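Local coordinates for beta-galactosidase (Streptococcus pneumoniae, PDB 4CU9), which probably hydrolyses terminal beta-galactosides from sugar chains, this part of it being a calcium-containing carbohydrate-binding module, at residues Val79-Leu84 / Asn150-Ala155; Ser96-Glu101 / Trp163-Lys168. One frame throughout, in Å; residues are numbered along the deposited sequence.

Contact 1: residues Val79-Leu84 / Asn150-Ala155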
ATOM      1  N   VAL A  79       8.888   2.679 -13.060  1.00 13.20           N
ATOM      2  CA  VAL A  79       8.712   1.343 -12.449  1.00 13.06           C
ATOM      3  C   VAL A  79       7.979   0.376 -13.372  1.00 12.29           C
ATOM      4  O   VAL A  79       7.171   0.771 -14.173  1.00 13.61           O
ATOM      5  CB  VAL A  79       8.016   1.418 -11.069  1.00 13.10           C
ATOM      6  CG1 VAL A  79       8.913   2.168 -10.087  1.00 14.01           C
ATOM      7  CG2 VAL A  79       6.670   2.123 -11.149  1.00 13.25           C
ATOM      8  N   ALA A  80       8.311  -0.898 -13.282  1.00 12.84           N
ATOM      9  CA  ALA A  80       7.696  -1.925 -14.126  1.00 12.58           C
ATOM     10  C   ALA A  80       7.544  -3.252 -13.386  1.00 12.49           C
ATOM     11  O   ALA A  80       7.150  -4.270 -13.973  1.00 11.77           O
ATOM     12  CB  ALA A  80       8.519  -2.122 -15.411  1.00 13.85           C
ATOM     13  N   GLN A  81       7.935  -3.283 -12.126  1.00 11.66           N
ATOM     14  CA  GLN A  81       7.850  -4.512 -11.350  1.00 12.80           C
ATOM     15  C   GLN A  81       7.448  -4.141  -9.921  1.00 12.49           C
ATOM     16  O   GLN A  81       7.672  -3.008  -9.468  1.00 10.84           O
ATOM     17  CB  GLN A  81       9.189  -5.247 -11.349  1.00 14.68           C
ATOM     18  CG  GLN A  81       9.772  -5.521 -12.751  1.00 17.71           C
ATOM     19  CD  GLN A  81      11.083  -6.267 -12.670  1.00 19.90           C
ATOM     20  OE1 GLN A  81      12.166  -5.694 -12.839  1.00 24.29           O
ATOM     21  NE2 GLN A  81      10.994  -7.536 -12.398  1.00 22.77           N
ATOM     22  N   ALA A  82       6.861  -5.100  -9.230  1.00 12.11           N
ATOM     23  CA  ALA A  82       6.448  -4.906  -7.847  1.00 12.09           C
ATOM     24  C   ALA A  82       6.541  -6.210  -7.112  1.00 12.14           C
ATOM     25  O   ALA A  82       6.500  -7.292  -7.704  1.00 13.10           O
ATOM     26  CB  ALA A  82       5.037  -4.357  -7.767  1.00 12.22           C
ATOM     27  N   LYS A  83       6.664  -6.099  -5.800  1.00 11.35           N
ATOM     28  CA  LYS A  83       6.615  -7.248  -4.904  1.00 12.20           C
ATOM     29  C   LYS A  83       5.608  -6.987  -3.814  1.00 11.65           C
ATOM     30  O   LYS A  83       5.509  -5.859  -3.297  1.00 11.81           O
ATOM     31  CB  LYS A  83       7.954  -7.509  -4.250  1.00 13.29           C
ATOM     32  CG  LYS A  83       8.957  -8.039  -5.253  1.00 15.09           C
ATOM     33  CD  LYS A  83      10.347  -8.028  -4.682  1.00 17.24           C
ATOM     34  CE  LYS A  83      11.371  -8.418  -5.726  1.00 18.91           C
ATOM     35  NZ  LYS A  83      11.494  -9.893  -5.799  1.00 21.58           N
ATOM     36  N   LEU A  84       4.900  -8.040  -3.460  1.00 11.86           N
ATOM     37  CA  LEU A  84       3.857  -7.996  -2.462  1.00 13.01           C
ATOM     38  C   LEU A  84       4.042  -9.134  -1.484  1.00 12.40           C
ATOM     39  O   LEU A  84       4.162 -10.293  -1.923  1.00 13.74           O
ATOM     40  CB  LEU A  84       2.512  -8.173  -3.173  1.00 14.18           C
ATOM     41  CG  LEU A  84       2.051  -7.063  -4.101  1.00 15.57           C
ATOM     42  CD1 LEU A  84       0.832  -7.463  -4.905  1.00 16.92           C
ATOM     43  CD2 LEU A  84       1.668  -5.902  -3.234  1.00 16.41           C
ATOM     44  N   ASN A 150       5.470 -11.752  -7.011  1.00 14.78           N
ATOM     45  CA  ASN A 150       6.167 -10.881  -7.922  1.00 14.69           C
ATOM     46  C   ASN A 150       5.198 -10.489  -9.031  1.00 14.23           C
ATOM     47  O   ASN A 150       4.436 -11.324  -9.513  1.00 13.93           O
ATOM     48  CB  ASN A 150       7.445 -11.520  -8.488  1.00 16.38           C
ATOM     49  CG  ASN A 150       8.460 -11.878  -7.412  1.00 17.97           C
ATOM     50  OD1 ASN A 150       9.240 -11.033  -6.965  1.00 20.35           O
ATOM     51  ND2 ASN A 150       8.458 -13.143  -6.991  1.00 19.05           N
ATOM     52  N   VAL A 151       5.239  -9.215  -9.398  1.00 13.45           N
ATOM     53  CA  VAL A 151       4.320  -8.613 -10.349  1.00 13.30           C
ATOM     54  C   VAL A 151       5.086  -7.852 -11.413  1.00 13.64           C
ATOM     55  O   VAL A 151       6.062  -7.193 -11.110  1.00 14.00           O
ATOM     56  CB  VAL A 151       3.384  -7.620  -9.609  1.00 13.23           C
ATOM     57  CG1 VAL A 151       2.650  -6.679 -10.563  1.00 13.52           C
ATOM     58  CG2 VAL A 151       2.418  -8.314  -8.663  1.00 13.83           C
ATOM     59  N   THR A 152       4.636  -7.957 -12.674  1.00 13.91           N
ATOM     60  CA  THR A 152       5.161  -7.145 -13.752  1.00 14.63           C
ATOM     61  C   THR A 152       4.062  -6.329 -14.401  1.00 13.83           C
ATOM     62  O   THR A 152       2.871  -6.678 -14.396  1.00 13.67           O
ATOM     63  CB  THR A 152       5.819  -8.009 -14.855  1.00 15.28           C
ATOM     64  OG1 THR A 152       4.894  -9.021 -15.254  1.00 15.93           O
ATOM     65  CG2 THR A 152       7.019  -8.677 -14.350  1.00 15.94           C
ATOM     66  N   PHE A 153       4.470  -5.218 -14.973  1.00 14.12           N
ATOM     67  CA  PHE A 153       3.600  -4.386 -15.743  1.00 13.78           C
ATOM     68  C   PHE A 153       4.395  -3.597 -16.774  1.00 15.04           C
ATOM     69  O   PHE A 153       5.610  -3.530 -16.702  1.00 15.14           O
ATOM     70  CB  PHE A 153       2.737  -3.486 -14.842  1.00 12.87           C
ATOM     71  CG  PHE A 153       3.485  -2.842 -13.682  1.00 12.12           C
ATOM     72  CD1 PHE A 153       3.746  -3.553 -12.529  1.00 12.34           C
ATOM     73  CD2 PHE A 153       3.946  -1.541 -13.784  1.00 12.13           C
ATOM     74  CE1 PHE A 153       4.432  -2.962 -11.473  1.00 11.94           C
ATOM     75  CE2 PHE A 153       4.620  -0.928 -12.739  1.00 11.95           C
ATOM     76  CZ  PHE A 153       4.880  -1.648 -11.588  1.00 11.87           C
ATOM     77  N   LYS A 154       3.705  -3.005 -17.739  1.00 16.86           N
ATOM     78  CA  LYS A 154       4.362  -2.104 -18.674  1.00 19.14           C
ATOM     79  C   LYS A 154       4.876  -0.873 -17.892  1.00 18.33           C
ATOM     80  O   LYS A 154       4.199  -0.342 -17.006  1.00 17.88           O
ATOM     81  CB  LYS A 154       3.416  -1.725 -19.810  1.00 21.78           C
ATOM     82  CG  LYS A 154       3.990  -0.700 -20.771  1.00 24.87           C
ATOM     83  CD  LYS A 154       3.153  -0.589 -22.041  1.00 27.64           C
ATOM     84  CE  LYS A 154       3.777   0.441 -22.970  1.00 30.09           C
ATOM     85  NZ  LYS A 154       3.385   0.244 -24.388  1.00 31.16           N
ATOM     86  N   ALA A 155       6.097  -0.453 -18.217  1.00 16.75           N
ATOM     87  CA  ALA A 155       6.756   0.614 -17.502  1.00 16.76           C
ATOM     88  C   ALA A 155       5.941   1.910 -17.497  1.00 16.41           C
ATOM     89  O   ALA A 155       5.394   2.317 -18.518  1.00 16.10           O
ATOM     90  CB  ALA A 155       8.140   0.854 -18.082  1.00 17.44           C
TER
HETATM   91  O   HOH W   1       9.403  -8.401  -9.010  1.00 33.00           O

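Contact 2: residues Ser96-Glu101 / Trp163-Lys168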
ATOM      1  N   SER A  96      -9.127  -9.902  -1.485  1.00 12.08           N
ATOM      2  CA  SER A  96      -9.918 -10.652  -2.470  1.00 14.37           C
ATOM      3  C   SER A  96      -9.765 -10.039  -3.824  1.00 14.22           C
ATOM      4  O   SER A  96      -9.896 -10.703  -4.830  1.00 16.46           O
ATOM      5  CB  SER A  96     -11.409 -10.629  -2.061  1.00 14.69           C
ATOM      6  OG  SER A  96     -11.827  -9.311  -1.704  1.00 16.40           O
ATOM      7  N   LYS A  97      -9.478  -8.740  -3.869  1.00 15.01           N
ATOM      8  CA  LYS A  97      -9.324  -7.974  -5.123  1.00 14.99           C
ATOM      9  C   LYS A  97      -8.165  -7.008  -4.938  1.00 14.15           C
ATOM     10  O   LYS A  97      -7.974  -6.488  -3.827  1.00 12.24           O
ATOM     11  CB  LYS A  97     -10.571  -7.181  -5.395  1.00 17.93           C
ATOM     12  CG  LYS A  97     -10.571  -6.402  -6.685  1.00 21.50           C
ATOM     13  CD  LYS A  97     -11.639  -5.309  -6.672  1.00 24.07           C
ATOM     14  CE  LYS A  97     -11.418  -4.315  -7.797  1.00 23.43           C
ATOM     15  NZ  LYS A  97     -11.207  -5.089  -9.087  1.00 27.14           N
ATOM     16  N   LEU A  98      -7.424  -6.764  -6.010  1.00 12.92           N
ATOM     17  CA  LEU A  98      -6.111  -6.082  -5.986  1.00 13.42           C
ATOM     18  C   LEU A  98      -6.027  -5.296  -7.298  1.00 12.48           C
ATOM     19  O   LEU A  98      -6.045  -5.904  -8.382  1.00 13.07           O
ATOM     20  CB  LEU A  98      -4.999  -7.188  -5.913  1.00 14.22           C
ATOM     21  CG  LEU A  98      -3.529  -6.845  -5.814  1.00 15.55           C
ATOM     22  CD1 LEU A  98      -3.177  -6.133  -4.510  1.00 15.77           C
ATOM     23  CD2 LEU A  98      -2.635  -8.055  -5.944  1.00 16.71           C
ATOM     24  N   VAL A  99      -6.000  -3.966  -7.233  1.00 11.32           N
ATOM     25  CA  VAL A  99      -5.821  -3.115  -8.425  1.00 10.62           C
ATOM     26  C   VAL A  99      -4.553  -2.295  -8.242  1.00 10.17           C
ATOM     27  O   VAL A  99      -4.358  -1.642  -7.162  1.00  9.50           O
ATOM     28  CB  VAL A  99      -6.993  -2.130  -8.622  1.00 11.40           C
ATOM     29  CG1 VAL A  99      -6.744  -1.217  -9.803  1.00 11.90           C
ATOM     30  CG2 VAL A  99      -8.304  -2.896  -8.757  1.00 12.67           C
ATOM     31  N   LEU A 100      -3.680  -2.331  -9.237  1.00  9.57           N
ATOM     32  CA  LEU A 100      -2.479  -1.483  -9.231  1.00  9.88           C
ATOM     33  C   LEU A 100      -2.818  -0.127  -9.822  1.00  9.75           C
ATOM     34  O   LEU A 100      -3.361  -0.034 -10.913  1.00 11.36           O
ATOM     35  CB  LEU A 100      -1.339  -2.117 -10.042  1.00  9.94           C
ATOM     36  CG  LEU A 100      -0.011  -1.354 -10.160  1.00  9.98           C
ATOM     37  CD1 LEU A 100       0.642  -1.167  -8.796  1.00 10.23           C
ATOM     38  CD2 LEU A 100       0.942  -2.108 -11.074  1.00 10.07           C
ATOM     39  N   GLU A 101      -2.387   0.936  -9.166  1.00  9.78           N
ATOM     40  CA  GLU A 101      -2.595   2.271  -9.660  1.00 10.09           C
ATOM     41  C   GLU A 101      -1.388   3.167  -9.535  1.00 10.24           C
ATOM     42  O   GLU A 101      -0.590   3.088  -8.589  1.00 10.33           O
ATOM     43  CB  GLU A 101      -3.773   2.943  -8.940  1.00 10.74           C
ATOM     44  CG  GLU A 101      -5.086   2.220  -9.136  1.00 11.04           C
ATOM     45  CD  GLU A 101      -6.250   2.810  -8.361  1.00 12.42           C
ATOM     46  OE1 GLU A 101      -6.040   3.276  -7.219  1.00 12.32           O
ATOM     47  OE2 GLU A 101      -7.381   2.797  -8.921  1.00 14.89           O
ATOM     48  N   TRP A 163      -1.615   0.074  -4.330  1.00  8.47           N
ATOM     49  CA  TRP A 163      -2.513  -1.034  -4.574  1.00  8.65           C
ATOM     50  C   TRP A 163      -3.822  -0.685  -3.889  1.00  8.77           C
ATOM     51  O   TRP A 163      -3.858  -0.397  -2.644  1.00  8.46           O
ATOM     52  CB  TRP A 163      -1.953  -2.346  -4.014  1.00  8.73           C
ATOM     53  CG  TRP A 163      -0.773  -2.853  -4.738  1.00  9.23           C
ATOM     54  CD1 TRP A 163       0.508  -2.611  -4.455  1.00  9.90           C
ATOM     55  CD2 TRP A 163      -0.785  -3.631  -5.932  1.00 10.07           C
ATOM     56  NE1 TRP A 163       1.324  -3.221  -5.366  1.00 10.43           N
ATOM     57  CE2 TRP A 163       0.548  -3.851  -6.299  1.00 10.34           C
ATOM     58  CE3 TRP A 163      -1.790  -4.165  -6.722  1.00 10.95           C
ATOM     59  CZ2 TRP A 163       0.903  -4.630  -7.400  1.00 10.59           C
ATOM     60  CZ3 TRP A 163      -1.423  -4.947  -7.844  1.00 10.75           C
ATOM     61  CH2 TRP A 163      -0.085  -5.164  -8.142  1.00 10.34           C
ATOM     62  N   ARG A 164      -4.883  -0.640  -4.689  1.00  9.27           N
ATOM     63  CA  ARG A 164      -6.247  -0.421  -4.194  1.00  9.53           C
ATOM     64  C   ARG A 164      -6.876  -1.789  -4.012  1.00  9.51           C
ATOM     65  O   ARG A 164      -7.070  -2.541  -4.967  1.00  9.25           O
ATOM     66  CB  ARG A 164      -7.051   0.471  -5.126  1.00 10.78           C
ATOM     67  CG  ARG A 164      -8.513   0.702  -4.678  1.00 11.73           C
ATOM     68  CD  ARG A 164      -9.114   1.870  -5.431  1.00 13.92           C
ATOM     69  NE  ARG A 164      -9.165   1.654  -6.871  1.00 15.36           N
ATOM     70  CZ  ARG A 164     -10.024   0.853  -7.494  1.00 20.43           C
ATOM     71  NH1 ARG A 164     -10.966   0.176  -6.835  1.00 23.28           N
ATOM     72  NH2 ARG A 164      -9.968   0.741  -8.805  1.00 21.90           N
ATOM     73  N   MET A 165      -7.118  -2.151  -2.761  1.00  9.83           N
ATOM     74  CA  MET A 165      -7.446  -3.531  -2.404  1.00 10.84           C
ATOM     75  C   MET A 165      -8.816  -3.632  -1.714  1.00 11.69           C
ATOM     76  O   MET A 165      -9.366  -2.650  -1.214  1.00 11.14           O
ATOM     77  CB  MET A 165      -6.371  -4.068  -1.481  1.00 10.98           C
ATOM     78  CG  MET A 165      -4.964  -4.106  -2.092  1.00 11.23           C
ATOM     79  SD  MET A 165      -3.634  -4.499  -0.885  1.00 11.20           S
ATOM     80  CE  MET A 165      -3.490  -2.990   0.038  1.00 11.86           C
ATOM     81  N   GLU A 166      -9.370  -4.832  -1.740  1.00 12.64           N
ATOM     82  CA  GLU A 166     -10.575  -5.144  -0.992  1.00 13.10           C
ATOM     83  C   GLU A 166     -10.282  -6.288  -0.087  1.00 13.11           C
ATOM     84  O   GLU A 166      -9.741  -7.332  -0.513  1.00 12.22           O
ATOM     85  CB  GLU A 166     -11.721  -5.496  -1.919  1.00 15.04           C
ATOM     86  CG  GLU A 166     -12.181  -4.292  -2.748  1.00 16.37           C
ATOM     87  CD  GLU A 166     -13.433  -4.573  -3.581  1.00 19.12           C
ATOM     88  OE1 GLU A 166     -14.095  -5.613  -3.385  1.00 19.96           O
ATOM     89  OE2 GLU A 166     -13.760  -3.724  -4.440  1.00 23.38           O
ATOM     90  N   ARG A 167     -10.604  -6.098   1.180  1.00 12.29           N
ATOM     91  CA  ARG A 167     -10.563  -7.210   2.114  1.00 12.12           C
ATOM     92  C   ARG A 167     -11.510  -8.326   1.730  1.00 11.92           C
ATOM     93  O   ARG A 167     -12.538  -8.111   1.055  1.00 12.58           O
ATOM     94  CB  ARG A 167     -10.861  -6.760   3.542  1.00 11.49           C
ATOM     95  CG  ARG A 167     -12.297  -6.306   3.781  1.00 11.45           C
ATOM     96  CD  ARG A 167     -12.538  -5.988   5.267  1.00 11.80           C
ATOM     97  NE  ARG A 167     -13.861  -5.375   5.438  1.00 12.49           N
ATOM     98  CZ  ARG A 167     -15.000  -6.044   5.374  1.00 13.66           C
ATOM     99  NH1 ARG A 167     -15.006  -7.374   5.183  1.00 13.93           N
ATOM    100  NH2 ARG A 167     -16.158  -5.392   5.498  1.00 13.75           N
ATOM    101  N   LYS A 168     -11.182  -9.530   2.191  1.00 12.14           N
ATOM    102  CA  LYS A 168     -12.118 -10.654   2.055  1.00 13.52           C
ATOM    103  C   LYS A 168     -13.343 -10.477   2.954  1.00 14.83           C
ATOM    104  O   LYS A 168     -13.256  -9.921   4.060  1.00 14.76           O
ATOM    105  CB  LYS A 168     -11.436 -11.998   2.361  1.00 13.00           C
ATOM    106  CG  LYS A 168     -10.280 -12.300   1.450  1.00 12.69           C
ATOM    107  CD  LYS A 168      -9.610 -13.629   1.779  1.00 12.38           C
ATOM    108  CE  LYS A 168      -8.520 -13.934   0.751  1.00 11.80           C
ATOM    109  NZ  LYS A 168      -7.791 -15.184   1.049  1.00 11.49           N
TER
HETATM  110  O   HOH W   2      -8.766   1.876 -10.954  1.00 30.28           O

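Contact 1: residues Val79-Leu84 / Asn150-Ala155
The ring of Phe153 lies flat against the backbone of Ala80 and Gln81, with Ala80 C 3.5 Å above its plane and over the ring centre. This happens where two antiparallel strands, 73-86 and 149-158, run together in the beta-sandwich of a galactose-binding-like domain. With chi1 at 43°, CG of Phe153 sits between its own backbone N and carbonyl carbon, and that swings the ring against the partner strand. There CE2 meets Val79 CG2 at 4.0 Å. Alanine suits position 80, since its small methyl leaves room for the ring over its backbone. The methyl of Ala82 fits against both Phe153 CE1 and Val151 CB, with CB 4.0 Å from the first and 4.1 Å from the second.

Phe153 N donates to Ala80 O over 3.0 Å. Ala82 and Val151 form a hydrogen-bonded pair, each N giving to the other's O at 2.9 Å, and their side chains point inward. Gln81, Lys83, Asn150 and Thr152 turn to the opposite face, where polar chains are tolerated. The Lys83 chain runs alongside Asn150 and bends at its last torsion (chi4 -85°), bringing NZ 2.8 Å from Asn150 OD1, almost in line with the C=O bond.

In the second shell, Val151 also rests on Trp163 and Tyr137, as a branched, apolar residue of the interior should. Ala80 and Gln81 both face Leu182 of strand 173-182, a classic beta bulge on the other side of strand 73-86. Glu148 makes a salt bridge with Lys83 NZ, and Asp140 OD1 accepts a hydrogen bond from Asn150 N.

Contact 2: residues Ser96-Glu101 / Trp163-Lys168
Trp163 takes Leu100 on one ring face: CD1 stands 3.8 Å from the centroid of the six-membered ring, a CH-pi contact, and Leu100 CB touches CZ3. Leu98 approaches the same indole obliquely, its CD1 3.3 Å from CE3, so a broad aromatic surface serves two leucines at once.

Arg164 points to the other face. Its chain bends at chi3 (62°), so the guanidinium lies over Val99 and NE reaches Glu101 OE2 at 2.9 Å. The acceptor is in the guanidinium plane, but the donor comes from above the carboxylate plane; the companion bond from NH2 is weak. A water bridges NH2 and OE2, while OE1 forms a salt bridge with Arg162. Two arginines on one carboxylate would probably keep it ionised.

Met165 returns to the inward side, its unbranched thioether chain fitting alongside Leu98 with the CG methylene 3.6 Å from Leu98 CD1. Strands 97-103 and 160-166 are antiparallel neighbours in the galactose-binding-like beta-sandwich, Val99 and Arg164 forming a hydrogen-bonded pair.

Glu166 N donates to Lys97 O at 3.0 Å. Lys97 crosses the Glu166 side chain with its methylene CD 3.5 Å from OE2, whereas its NZ stays beyond contact. Glu166 O receives Ser96 N at 2.8 Å, and Arg167, whose CB points away from 96-101, donates NH2 to Ser57 O. At Lys168, CG brushes Ser96 CB at 4.0 Å, and NZ forms a salt bridge with Asp93.

From the N terminus the chain lays down 79-84, then 96-101, and after a long excursion 150-155 and 163-168. Contact 1 closes a loop of 65 residues and contact 2 one of 61; their segments alternate, so the two loops cross rather than nest. Strand 132-139 lies within both loops and pairs with 97-103 and with 149-158, while 61-70 pairs with 73-86 and with 160-166, so the pairings form a closed circuit through both contacts. Inside it the two contacts touch directly: Leu84 CD1 lies 3.7 Å from Leu98 CD2, and Phe153 CD1 3.5 Å from Leu100 CD2, giving a shared, largely apolar packing layer.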